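Local coordinates for protein glutathione S-transferase omega-like 2 (Saccharomyces cerevisiae, PDB 5LKB) that uses glutathione as a one-cysteine thiol transferase, reducing dehydroascorbate and dimethylarsinic acid and reacting with glutathionyl-(hydro)quinones, at residues K343-Y346 with T347-T351; F318-L321 with W322-L326; D209-N212 with S213-Y216; V249-I252 with L253-Y257. All coordinates share one frame; numbering follows the deposited sequence.

In the fold
All four contacts are meetings between residues three to five apart along helices of the all-helical GST C-terminal domain, and they divide into a cluster of three and one outlier. Contacts 2 and 4, with centres about 11 Å apart, are joined where E250 OE2 and OE1 receive the backbone N atoms of F318 and I319, both probable hydrogen bonds. Contact 3 packs on contact 4 through W214 and F211, which meet V249 and I252; their centres lie about 16 Å apart. Contact 1 stands about 26 Å, centre to centre, from contact 2, beside the glutathione site: the side chain of Y346 is about 6 Å from that of the nucleophile C46.

Contact 1: residues K343-Y346 with T347-T351; sequences KLHY and TRSHT. With GOL (glycerol), chain C.
The C-terminal end of helix 339-349, in the GST C-terminal domain, borders the active site with an aromatic cluster of H345, Y346 and H350, and here two histidines grip one hydroxyl. A glycerol, probably from the crystallisation liquor, places O2 at the ring edge of each: H345 NE2 is 2.7 Å from GOL O2 and H350 NE2 is 2.8 Å from it, both hydrogen bonds. H345 turns its ring there with CG anti to the backbone N (chi1 166°), stacks on the glutathione-binding W79 and hydrogen-bonds W72 O through ND1. H350 lies alongside Y346, its CE1 3.6 Å from Y346 CD2, while the two ring planes stand at 79°. Y346 OH bonds to Y224 and Y301, and Y224 OH also holds the glycerol. H350 ND1 is hydrogen-bonded to H304 NE2. An alanine here would probably leave GOL O2 without its second histidine, H304 NE2 without its ring partner, and the flank of Y346 less covered. Within the same last turn, hydroxyls fold back on the helix. S349 OG gives a 2.7 Å bond to H345 O, in the carbonyl plane and on a lone pair, beside the backbone bond from S349 N. L344 CD2 sits over one face of the R348 guanidinium, whose NH1 bonds to I119 O. T347 OG1 reaches K343 O at 2.7 Å, from the carbonyl face opposite to T347 N.

Contact 2: residues F318-L321 with W322-L326; sequences FIHL and WVRNL
R324 folds back over H320 one turn earlier on helix 317-329, a helix of the GST C-terminal domain, and stacks its guanidinium flat on the imidazole. From CB, 3.4 Å from H320 O, the arginine chain runs extended through CG, which stays close to that same oxygen. CD then lies over the ring face, a CH-pi contact 3.8 Å from the H320 centroid. A bend at chi3 (-64°) lays the rest of the chain over the imidazole. NE comes above the ring centre and also donates to H320 O at 3.0 Å, the oxygen lying in the guanidinium plane. Beyond it, CZ meets H320 CE1 at 3.5 Å, and NH2 ends over ND1; the two flat groups are only 8° from parallel. NH1 continues to P369 O.

H320 O therefore takes two donors, R324 N and R324 NE, from opposite faces of its carbonyl plane; the NE bond comes from above that plane and is not on a lone pair. The NE bond, the stack and the NH1 bond to P369 O together restrain the rotation of the guanidinium.

On another side of the helix, W322 NE1 bonds to D287, and the indole packs on L253 of helix 232-264 and L290 of helix 285-304. I319 adds its CG2 methyl to the same indole, 4.3 Å from W322 CE3.

Contact 3: residues D209-N212 with S213-Y216; sequences DDFN and SWVY
F211 holds CG anti to the backbone N (chi1 -174°), while W214 takes the less common setting with CG between its backbone N and carbonyl carbon (chi1 59°), and these two rotations swing the indole back along the helix until it meets the phenyl ring. W214 CZ2 touches F211 CD1 at 3.6 Å, and CH2 lies near CE1. The contact is made through the benzo side of the indole, the ring planes standing at 72°. At its other end W214 CD1 comes within 3.1 Å of D210 O, and F211 O lies over one face of the indole. Both side chains belong to helix 205-220 of the GST C-terminal domain and face helix 232-264, where I252 meets them both; F211 also packs on A286 of helix 285-304. V215 supplies the third member of the group. Its CG2 methyl stands over the phenyl face of F211, 3.9 Å from the ring centroid, in a CH-pi contact, and also over one face of the indole. The backbone of this turn is secured by V215 N to F211 O at 3.0 Å, nearly straight. Farther along, Y216 N donates to N212 O at 2.8 Å, and the Y216 side chain packs on the glutathione-binding R15.

Contact 4: residues V249-I252 with L253-Y257; sequences VEKI and LSDKY
Five consecutive i to i+4 backbone bonds carry helix 232-264 through V249-Y257; D255 N to K251 O, 2.9 Å, is nearly straight, with an N-H...O angle of 174°. The same two residues also form a salt bridge through their side chains. K251 sets off with CG anti to its own N (chi1 175°) and bends at chi2 (61°), which brings the chain along the helix to the carboxylate. K251 NZ meets D255 OD1 at 2.7 Å, using the syn lone pair of that oxygen, and has a weaker bond to D255 OD2 at 3.1 Å; CE also approaches OD2. An alanine in place of this aspartate would probably leave the ammonium of K251 without its carboxylate mate and free the lysine chain to swing. I252 and K256 lie side by side, CG2 of the isoleucine 3.8 Å from CD of the lysine, whose NZ continues to F277 O. V249 and L253 pair likewise, CG1 to CD1 at 4.0 Å. Two neighbouring helices receive these side chains: helix 205-220 meets V249 and I252 with W214, and helix 317-329 packs I319 on V249 and F318 on L253, with E250 holding the first turn of that helix.

Contact 1: residues K343-Y346 with T347-T351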
loop_
_atom_site.group_PDB
_atom_site.type_symbol
_atom_site.label_atom_id
_atom_site.label_comp_id
_atom_site.label_asym_id
_atom_site.label_seq_id
_atom_site.Cartn_x
_atom_site.Cartn_y
_atom_site.Cartn_z
ATOM N N LYS A 343 -3.017 13.453 -2.172
ATOM C CA LYS A 343 -2.284 12.379 -2.826
ATOM C C LYS A 343 -1.116 12.873 -3.642
ATOM O O LYS A 343 -0.021 12.239 -3.636
ATOM C CB LYS A 343 -3.235 11.538 -3.704
ATOM C CG LYS A 343 -4.224 10.716 -2.858
ATOM C CD LYS A 343 -5.320 10.059 -3.698
ATOM C CE LYS A 343 -4.817 8.997 -4.640
ATOM N NZ LYS A 343 -4.612 7.779 -3.909
ATOM N N LEU A 344 -1.326 13.955 -4.389
ATOM C CA LEU A 344 -0.246 14.497 -5.206
ATOM C C LEU A 344 0.904 15.007 -4.353
ATOM O O LEU A 344 2.067 14.732 -4.633
ATOM C CB LEU A 344 -0.775 15.606 -6.127
ATOM C CG LEU A 344 -1.685 15.174 -7.280
ATOM C CD1 LEU A 344 -2.352 16.416 -7.843
ATOM C CD2 LEU A 344 -0.807 14.457 -8.332
ATOM N N HIS A 345 0.605 15.745 -3.279
ATOM C CA HIS A 345 1.709 16.286 -2.477
ATOM C C HIS A 345 2.683 15.196 -2.064
ATOM O O HIS A 345 3.905 15.294 -2.282
ATOM C CB HIS A 345 1.197 16.987 -1.216
ATOM C CG HIS A 345 2.291 17.234 -0.245
ATOM N ND1 HIS A 345 3.316 18.100 -0.542
ATOM C CD2 HIS A 345 2.600 16.657 0.946
ATOM C CE1 HIS A 345 4.228 18.030 0.416
ATOM N NE2 HIS A 345 3.816 17.170 1.335
ATOM N N TYR A 346 2.166 14.172 -1.377
ATOM C CA TYR A 346 3.057 13.218 -0.768
ATOM C C TYR A 346 3.796 12.424 -1.829
ATOM O O TYR A 346 5.008 12.258 -1.756
ATOM C CB TYR A 346 2.263 12.290 0.138
ATOM C CG TYR A 346 1.846 12.896 1.507
ATOM C CD1 TYR A 346 0.651 13.593 1.655
ATOM C CD2 TYR A 346 2.618 12.687 2.638
ATOM C CE1 TYR A 346 0.275 14.067 2.864
ATOM C CE2 TYR A 346 2.264 13.194 3.869
ATOM C CZ TYR A 346 1.097 13.894 3.975
ATOM O OH TYR A 346 0.623 14.372 5.171
ATOM N N THR A 347 3.059 11.912 -2.821
ATOM C CA THR A 347 3.670 11.001 -3.776
ATOM C C THR A 347 4.603 11.707 -4.759
ATOM O O THR A 347 5.543 11.088 -5.274
ATOM C CB THR A 347 2.614 10.228 -4.541
ATOM O OG1 THR A 347 1.817 11.127 -5.299
ATOM C CG2 THR A 347 1.780 9.349 -3.602
ATOM N N ARG A 348 4.344 12.972 -5.067
ATOM C CA ARG A 348 5.173 13.718 -6.006
ATOM C C ARG A 348 6.302 14.476 -5.344
ATOM O O ARG A 348 7.257 14.822 -6.039
ATOM C CB ARG A 348 4.335 14.727 -6.785
ATOM C CG ARG A 348 3.134 14.163 -7.540
ATOM C CD ARG A 348 3.612 13.202 -8.621
ATOM N NE ARG A 348 2.499 12.804 -9.481
ATOM C CZ ARG A 348 1.985 13.534 -10.459
ATOM N NH1 ARG A 348 2.527 14.732 -10.770
ATOM N NH2 ARG A 348 0.906 13.120 -11.095
ATOM N N SER A 349 6.264 14.692 -4.034
ATOM C CA SER A 349 7.322 15.476 -3.400
ATOM C C SER A 349 8.377 14.644 -2.695
ATOM O O SER A 349 9.504 15.110 -2.553
ATOM C CB SER A 349 6.736 16.439 -2.368
ATOM O OG SER A 349 5.705 17.252 -2.888
ATOM N N HIS A 350 8.107 13.397 -2.339
ATOM C CA HIS A 350 9.004 12.622 -1.494
ATOM C C HIS A 350 9.786 11.650 -2.369
ATOM O O HIS A 350 9.493 10.452 -2.450
ATOM C CB HIS A 350 8.254 11.890 -0.402
ATOM C CG HIS A 350 7.585 12.800 0.528
ATOM N ND1 HIS A 350 6.447 12.486 1.216
ATOM C CD2 HIS A 350 7.920 14.061 0.898
ATOM C CE1 HIS A 350 6.096 13.504 1.971
ATOM N NE2 HIS A 350 6.979 14.474 1.794
ATOM N N THR A 351 10.845 12.172 -2.997
ATOM C CA THR A 351 11.642 11.404 -3.954
ATOM C C THR A 351 12.349 10.219 -3.342
ATOM O O THR A 351 12.640 9.257 -4.067
ATOM C CB THR A 351 12.723 12.332 -4.551
ATOM O OG1 THR A 351 12.115 13.578 -4.925
ATOM C CG2 THR A 351 13.352 11.694 -5.762
HETATM C C1 GOL C . 3.772 17.102 4.717
HETATM O O1 GOL C . 3.424 17.476 6.057
HETATM C C2 GOL C . 5.264 17.086 4.466
HETATM O O2 GOL C . 5.539 16.395 3.268
HETATM C C3 GOL C . 5.865 18.511 4.407
HETATM O O3 GOL C . 7.270 18.379 4.543
#

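Contact 2: residues F318-L321 with W322-L326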
loop_
_atom_site.group_PDB
_atom_site.type_symbol
_atom_site.label_atom_id
_atom_site.label_comp_id
_atom_site.label_asym_id
_atom_site.label_seq_id
_atom_site.Cartn_x
_atom_site.Cartn_y
_atom_site.Cartn_z
ATOM N N PHE A 318 -14.730 1.340 14.197
ATOM C CA PHE A 318 -15.229 2.499 14.919
ATOM C C PHE A 318 -14.547 3.787 14.475
ATOM O O PHE A 318 -15.217 4.817 14.304
ATOM C CB PHE A 318 -15.221 2.239 16.440
ATOM C CG PHE A 318 -16.242 1.214 16.811
ATOM C CD1 PHE A 318 -17.592 1.559 16.828
ATOM C CD2 PHE A 318 -15.883 -0.105 17.045
ATOM C CE1 PHE A 318 -18.545 0.631 17.099
ATOM C CE2 PHE A 318 -16.859 -1.046 17.321
ATOM C CZ PHE A 318 -18.194 -0.666 17.354
ATOM N N ILE A 319 -13.218 3.780 14.296
ATOM C CA ILE A 319 -12.582 4.944 13.670
ATOM C C ILE A 319 -13.199 5.221 12.297
ATOM O O ILE A 319 -13.412 6.387 11.924
ATOM C CB ILE A 319 -11.059 4.761 13.583
ATOM C CG1 ILE A 319 -10.390 4.622 14.963
ATOM C CG2 ILE A 319 -10.442 5.897 12.805
ATOM C CD1 ILE A 319 -8.904 4.265 14.933
ATOM N N HIS A 320 -13.459 4.169 11.512
ATOM C CA HIS A 320 -14.005 4.366 10.188
ATOM C C HIS A 320 -15.402 5.025 10.236
ATOM O O HIS A 320 -15.730 5.870 9.395
ATOM C CB HIS A 320 -14.037 3.013 9.449
ATOM C CG HIS A 320 -14.373 3.113 7.984
ATOM N ND1 HIS A 320 -15.118 2.156 7.351
ATOM C CD2 HIS A 320 -14.043 4.019 7.030
ATOM C CE1 HIS A 320 -15.226 2.446 6.076
ATOM N NE2 HIS A 320 -14.600 3.581 5.844
ATOM N N LEU A 321 -16.247 4.614 11.185
ATOM C CA LEU A 321 -17.551 5.246 11.332
ATOM C C LEU A 321 -17.414 6.704 11.766
ATOM O O LEU A 321 -18.023 7.602 11.159
ATOM C CB LEU A 321 -18.335 4.444 12.344
ATOM C CG LEU A 321 -19.705 5.028 12.693
ATOM C CD1 LEU A 321 -20.606 5.006 11.544
ATOM C CD2 LEU A 321 -20.267 4.196 13.863
ATOM N N TRP A 322 -16.512 6.954 12.728
ATOM C CA TRP A 322 -16.281 8.291 13.234
ATOM C C TRP A 322 -15.771 9.239 12.140
ATOM O O TRP A 322 -16.216 10.388 12.045
ATOM C CB TRP A 322 -15.328 8.160 14.424
ATOM C CG TRP A 322 -14.680 9.432 14.887
ATOM C CD1 TRP A 322 -15.153 10.309 15.839
ATOM C CD2 TRP A 322 -13.441 9.977 14.440
ATOM N NE1 TRP A 322 -14.283 11.336 15.973
ATOM C CE2 TRP A 322 -13.218 11.165 15.134
ATOM C CE3 TRP A 322 -12.492 9.568 13.487
ATOM C CZ2 TRP A 322 -12.083 11.950 14.931
ATOM C CZ3 TRP A 322 -11.384 10.310 13.285
ATOM C CH2 TRP A 322 -11.180 11.509 13.984
ATOM N N VAL A 323 -14.825 8.792 11.292
ATOM C CA VAL A 323 -14.235 9.719 10.343
ATOM C C VAL A 323 -15.209 9.976 9.197
ATOM O O VAL A 323 -15.237 11.080 8.643
ATOM C CB VAL A 323 -12.844 9.212 9.871
ATOM C CG1 VAL A 323 -12.961 8.076 8.823
ATOM C CG2 VAL A 323 -12.067 10.312 9.219
ATOM N N ARG A 324 -15.988 8.955 8.815
ATOM C CA ARG A 324 -17.000 9.145 7.791
ATOM C C ARG A 324 -18.101 10.073 8.283
ATOM O O ARG A 324 -18.577 10.909 7.505
ATOM C CB ARG A 324 -17.604 7.804 7.349
ATOM C CG ARG A 324 -16.631 7.057 6.460
ATOM C CD ARG A 324 -17.238 5.732 6.039
ATOM N NE ARG A 324 -17.473 4.838 7.163
ATOM C CZ ARG A 324 -18.271 3.773 7.095
ATOM N NH1 ARG A 324 -18.915 3.510 5.983
ATOM N NH2 ARG A 324 -18.434 2.997 8.164
ATOM N N ASN A 325 -18.478 9.972 9.565
ATOM C CA ASN A 325 -19.481 10.899 10.098
ATOM C C ASN A 325 -18.979 12.338 9.993
ATOM O O ASN A 325 -19.714 13.241 9.562
ATOM C CB ASN A 325 -19.820 10.565 11.556
ATOM C CG ASN A 325 -20.864 11.519 12.148
ATOM O OD1 ASN A 325 -21.898 11.749 11.538
ATOM N ND2 ASN A 325 -20.587 12.033 13.314
ATOM N N LEU A 326 -17.710 12.580 10.363
ATOM C CA LEU A 326 -17.155 13.933 10.278
ATOM C C LEU A 326 -17.086 14.405 8.837
ATOM O O LEU A 326 -17.503 15.526 8.508
ATOM C CB LEU A 326 -15.803 14.015 10.972
ATOM C CG LEU A 326 -15.807 13.752 12.463
ATOM C CD1 LEU A 326 -14.421 13.743 13.005
ATOM C CD2 LEU A 326 -16.656 14.790 13.220
#

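Contact 3: residues D209-N212 with S213-Y216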
loop_
_atom_site.group_PDB
_atom_site.type_symbol
_atom_site.label_atom_id
_atom_site.label_comp_id
_atom_site.label_asym_id
_atom_site.label_seq_id
_atom_site.Cartn_x
_atom_site.Cartn_y
_atom_site.Cartn_z
ATOM N N ASP A 209 -6.317 17.628 26.268
ATOM C CA ASP A 209 -4.872 17.739 26.230
ATOM C C ASP A 209 -4.189 16.373 26.350
ATOM O O ASP A 209 -3.165 16.129 25.701
ATOM C CB ASP A 209 -4.369 18.655 27.343
ATOM C CG ASP A 209 -4.598 20.099 27.037
ATOM O OD1 ASP A 209 -4.781 20.487 25.865
ATOM O OD2 ASP A 209 -4.669 20.906 28.006
ATOM N N ASP A 210 -4.710 15.495 27.216
ATOM C CA ASP A 210 -4.067 14.198 27.426
ATOM C C ASP A 210 -4.223 13.324 26.186
ATOM O O ASP A 210 -3.267 12.667 25.786
ATOM C CB ASP A 210 -4.678 13.501 28.638
ATOM C CG ASP A 210 -4.309 14.173 29.966
ATOM O OD1 ASP A 210 -3.386 15.026 29.989
ATOM O OD2 ASP A 210 -4.948 13.785 30.976
ATOM N N PHE A 211 -5.419 13.305 25.581
ATOM C CA PHE A 211 -5.616 12.566 24.322
ATOM C C PHE A 211 -4.698 13.133 23.242
ATOM O O PHE A 211 -3.986 12.378 22.547
ATOM C CB PHE A 211 -7.088 12.707 23.934
ATOM C CG PHE A 211 -7.520 11.897 22.741
ATOM C CD1 PHE A 211 -7.878 10.580 22.899
ATOM C CD2 PHE A 211 -7.705 12.517 21.505
ATOM C CE1 PHE A 211 -8.314 9.822 21.794
ATOM C CE2 PHE A 211 -8.147 11.798 20.398
ATOM C CZ PHE A 211 -8.465 10.453 20.530
ATOM N N ASN A 212 -4.729 14.443 23.048
ATOM C CA ASN A 212 -3.891 15.119 22.055
ATOM C C ASN A 212 -2.429 14.742 22.189
ATOM O O ASN A 212 -1.726 14.600 21.192
ATOM C CB ASN A 212 -3.971 16.655 22.192
ATOM C CG ASN A 212 -5.196 17.291 21.554
ATOM O OD1 ASN A 212 -6.073 16.644 20.946
ATOM N ND2 ASN A 212 -5.302 18.618 21.781
ATOM N N SER A 213 -1.920 14.610 23.426
ATOM C CA SER A 213 -0.504 14.358 23.627
ATOM C C SER A 213 -0.061 13.027 23.000
ATOM O O SER A 213 0.959 12.993 22.303
ATOM C CB SER A 213 -0.151 14.399 25.130
ATOM O OG SER A 213 1.239 14.249 25.263
ATOM N N TRP A 214 -0.762 11.938 23.317
ATOM C CA TRP A 214 -0.329 10.643 22.752
ATOM C C TRP A 214 -0.767 10.490 21.310
ATOM O O TRP A 214 -0.091 9.777 20.552
ATOM C CB TRP A 214 -0.777 9.444 23.610
ATOM C CG TRP A 214 -2.218 9.239 23.858
ATOM C CD1 TRP A 214 -2.942 9.689 24.945
ATOM C CD2 TRP A 214 -3.136 8.486 23.068
ATOM N NE1 TRP A 214 -4.228 9.275 24.862
ATOM C CE2 TRP A 214 -4.381 8.508 23.727
ATOM C CE3 TRP A 214 -3.026 7.760 21.868
ATOM C CZ2 TRP A 214 -5.532 7.889 23.211
ATOM C CZ3 TRP A 214 -4.165 7.136 21.366
ATOM C CH2 TRP A 214 -5.386 7.162 22.036
ATOM N N VAL A 215 -1.891 11.079 20.908
ATOM C CA VAL A 215 -2.239 11.044 19.489
ATOM C C VAL A 215 -1.192 11.787 18.680
ATOM O O VAL A 215 -0.810 11.354 17.586
ATOM C CB VAL A 215 -3.670 11.580 19.264
ATOM C CG1 VAL A 215 -3.936 11.848 17.775
ATOM C CG2 VAL A 215 -4.646 10.626 19.829
ATOM N N TYR A 216 -0.651 12.890 19.206
ATOM C CA TYR A 216 0.417 13.573 18.483
ATOM C C TYR A 216 1.617 12.664 18.241
ATOM O O TYR A 216 2.096 12.518 17.104
ATOM C CB TYR A 216 0.839 14.862 19.196
ATOM C CG TYR A 216 2.077 15.432 18.561
ATOM C CD1 TYR A 216 2.018 16.154 17.385
ATOM C CD2 TYR A 216 3.363 15.141 19.064
ATOM C CE1 TYR A 216 3.119 16.606 16.759
ATOM C CE2 TYR A 216 4.500 15.602 18.448
ATOM C CZ TYR A 216 4.394 16.324 17.272
ATOM O OH TYR A 216 5.481 16.779 16.613
#

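Contact 4: residues V249-I252 with L253-Y257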
loop_
_atom_site.group_PDB
_atom_site.type_symbol
_atom_site.label_atom_id
_atom_site.label_comp_id
_atom_site.label_asym_id
_atom_site.label_seq_id
_atom_site.Cartn_x
_atom_site.Cartn_y
_atom_site.Cartn_z
ATOM N N VAL A 249 -7.310 4.222 20.205
ATOM C CA VAL A 249 -8.405 5.074 19.749
ATOM C C VAL A 249 -9.643 4.251 19.452
ATOM O O VAL A 249 -10.762 4.627 19.800
ATOM C CB VAL A 249 -7.972 5.902 18.526
ATOM C CG1 VAL A 249 -9.180 6.721 17.964
ATOM C CG2 VAL A 249 -6.831 6.771 18.851
ATOM N N GLU A 250 -9.464 3.135 18.708
ATOM C CA GLU A 250 -10.560 2.253 18.358
ATOM C C GLU A 250 -11.322 1.743 19.596
ATOM O O GLU A 250 -12.555 1.644 19.557
ATOM C CB GLU A 250 -10.010 1.078 17.525
ATOM C CG GLU A 250 -11.018 0.063 17.076
ATOM C CD GLU A 250 -11.934 0.533 15.935
ATOM O OE1 GLU A 250 -11.716 1.643 15.355
ATOM O OE2 GLU A 250 -12.933 -0.177 15.657
ATOM N N LYS A 251 -10.579 1.369 20.652
ATOM C CA LYS A 251 -11.167 0.938 21.932
ATOM C C LYS A 251 -12.007 2.050 22.564
ATOM O O LYS A 251 -13.166 1.825 22.950
ATOM C CB LYS A 251 -10.048 0.467 22.874
ATOM C CG LYS A 251 -10.513 0.111 24.289
ATOM C CD LYS A 251 -11.509 -1.011 24.309
ATOM C CE LYS A 251 -11.821 -1.460 25.782
ATOM N NZ LYS A 251 -13.193 -2.077 25.877
ATOM N N ILE A 252 -11.479 3.263 22.574
ATOM C CA ILE A 252 -12.209 4.399 23.122
ATOM C C ILE A 252 -13.522 4.573 22.391
ATOM O O ILE A 252 -14.591 4.733 22.998
ATOM C CB ILE A 252 -11.360 5.669 23.028
ATOM C CG1 ILE A 252 -10.260 5.667 24.094
ATOM C CG2 ILE A 252 -12.230 6.959 23.193
ATOM C CD1 ILE A 252 -9.242 6.764 23.910
ATOM N N LEU A 253 -13.459 4.581 21.049
ATOM C CA LEU A 253 -14.657 4.773 20.255
ATOM C C LEU A 253 -15.623 3.594 20.331
ATOM O O LEU A 253 -16.838 3.795 20.308
ATOM C CB LEU A 253 -14.274 5.075 18.802
ATOM C CG LEU A 253 -13.564 6.374 18.587
ATOM C CD1 LEU A 253 -13.142 6.562 17.167
ATOM C CD2 LEU A 253 -14.468 7.564 19.002
ATOM N N SER A 254 -15.111 2.348 20.403
ATOM C CA SER A 254 -15.978 1.188 20.560
ATOM C C SER A 254 -16.743 1.248 21.885
ATOM O O SER A 254 -17.954 1.028 21.922
ATOM C CB SER A 254 -15.131 -0.080 20.478
ATOM O OG SER A 254 -15.880 -1.297 20.696
ATOM N N ASP A 255 -16.045 1.557 22.968
ATOM C CA ASP A 255 -16.707 1.708 24.263
ATOM C C ASP A 255 -17.761 2.813 24.201
ATOM O O ASP A 255 -18.887 2.640 24.689
ATOM C CB ASP A 255 -15.660 1.992 25.335
ATOM C CG ASP A 255 -14.857 0.763 25.726
ATOM O OD1 ASP A 255 -15.270 -0.371 25.344
ATOM O OD2 ASP A 255 -13.821 0.937 26.416
ATOM N N LYS A 256 -17.433 3.941 23.574
ATOM C CA LYS A 256 -18.398 5.035 23.458
ATOM C C LYS A 256 -19.614 4.640 22.627
ATOM O O LYS A 256 -20.762 4.953 22.980
ATOM C CB LYS A 256 -17.719 6.285 22.915
ATOM C CG LYS A 256 -17.226 7.225 23.996
ATOM C CD LYS A 256 -15.917 7.811 23.590
ATOM C CE LYS A 256 -15.484 8.962 24.451
ATOM N NZ LYS A 256 -16.272 10.165 24.070
ATOM N N TYR A 257 -19.401 3.952 21.512
ATOM C CA TYR A 257 -20.522 3.457 20.729
ATOM C C TYR A 257 -21.410 2.513 21.544
ATOM O O TYR A 257 -22.651 2.550 21.430
ATOM C CB TYR A 257 -20.016 2.731 19.467
ATOM C CG TYR A 257 -21.144 2.355 18.550
ATOM C CD1 TYR A 257 -21.648 3.251 17.614
ATOM C CD2 TYR A 257 -21.730 1.096 18.635
ATOM C CE1 TYR A 257 -22.704 2.903 16.787
ATOM C CE2 TYR A 257 -22.769 0.755 17.819
ATOM C CZ TYR A 257 -23.262 1.676 16.906
ATOM O OH TYR A 257 -24.300 1.335 16.072
#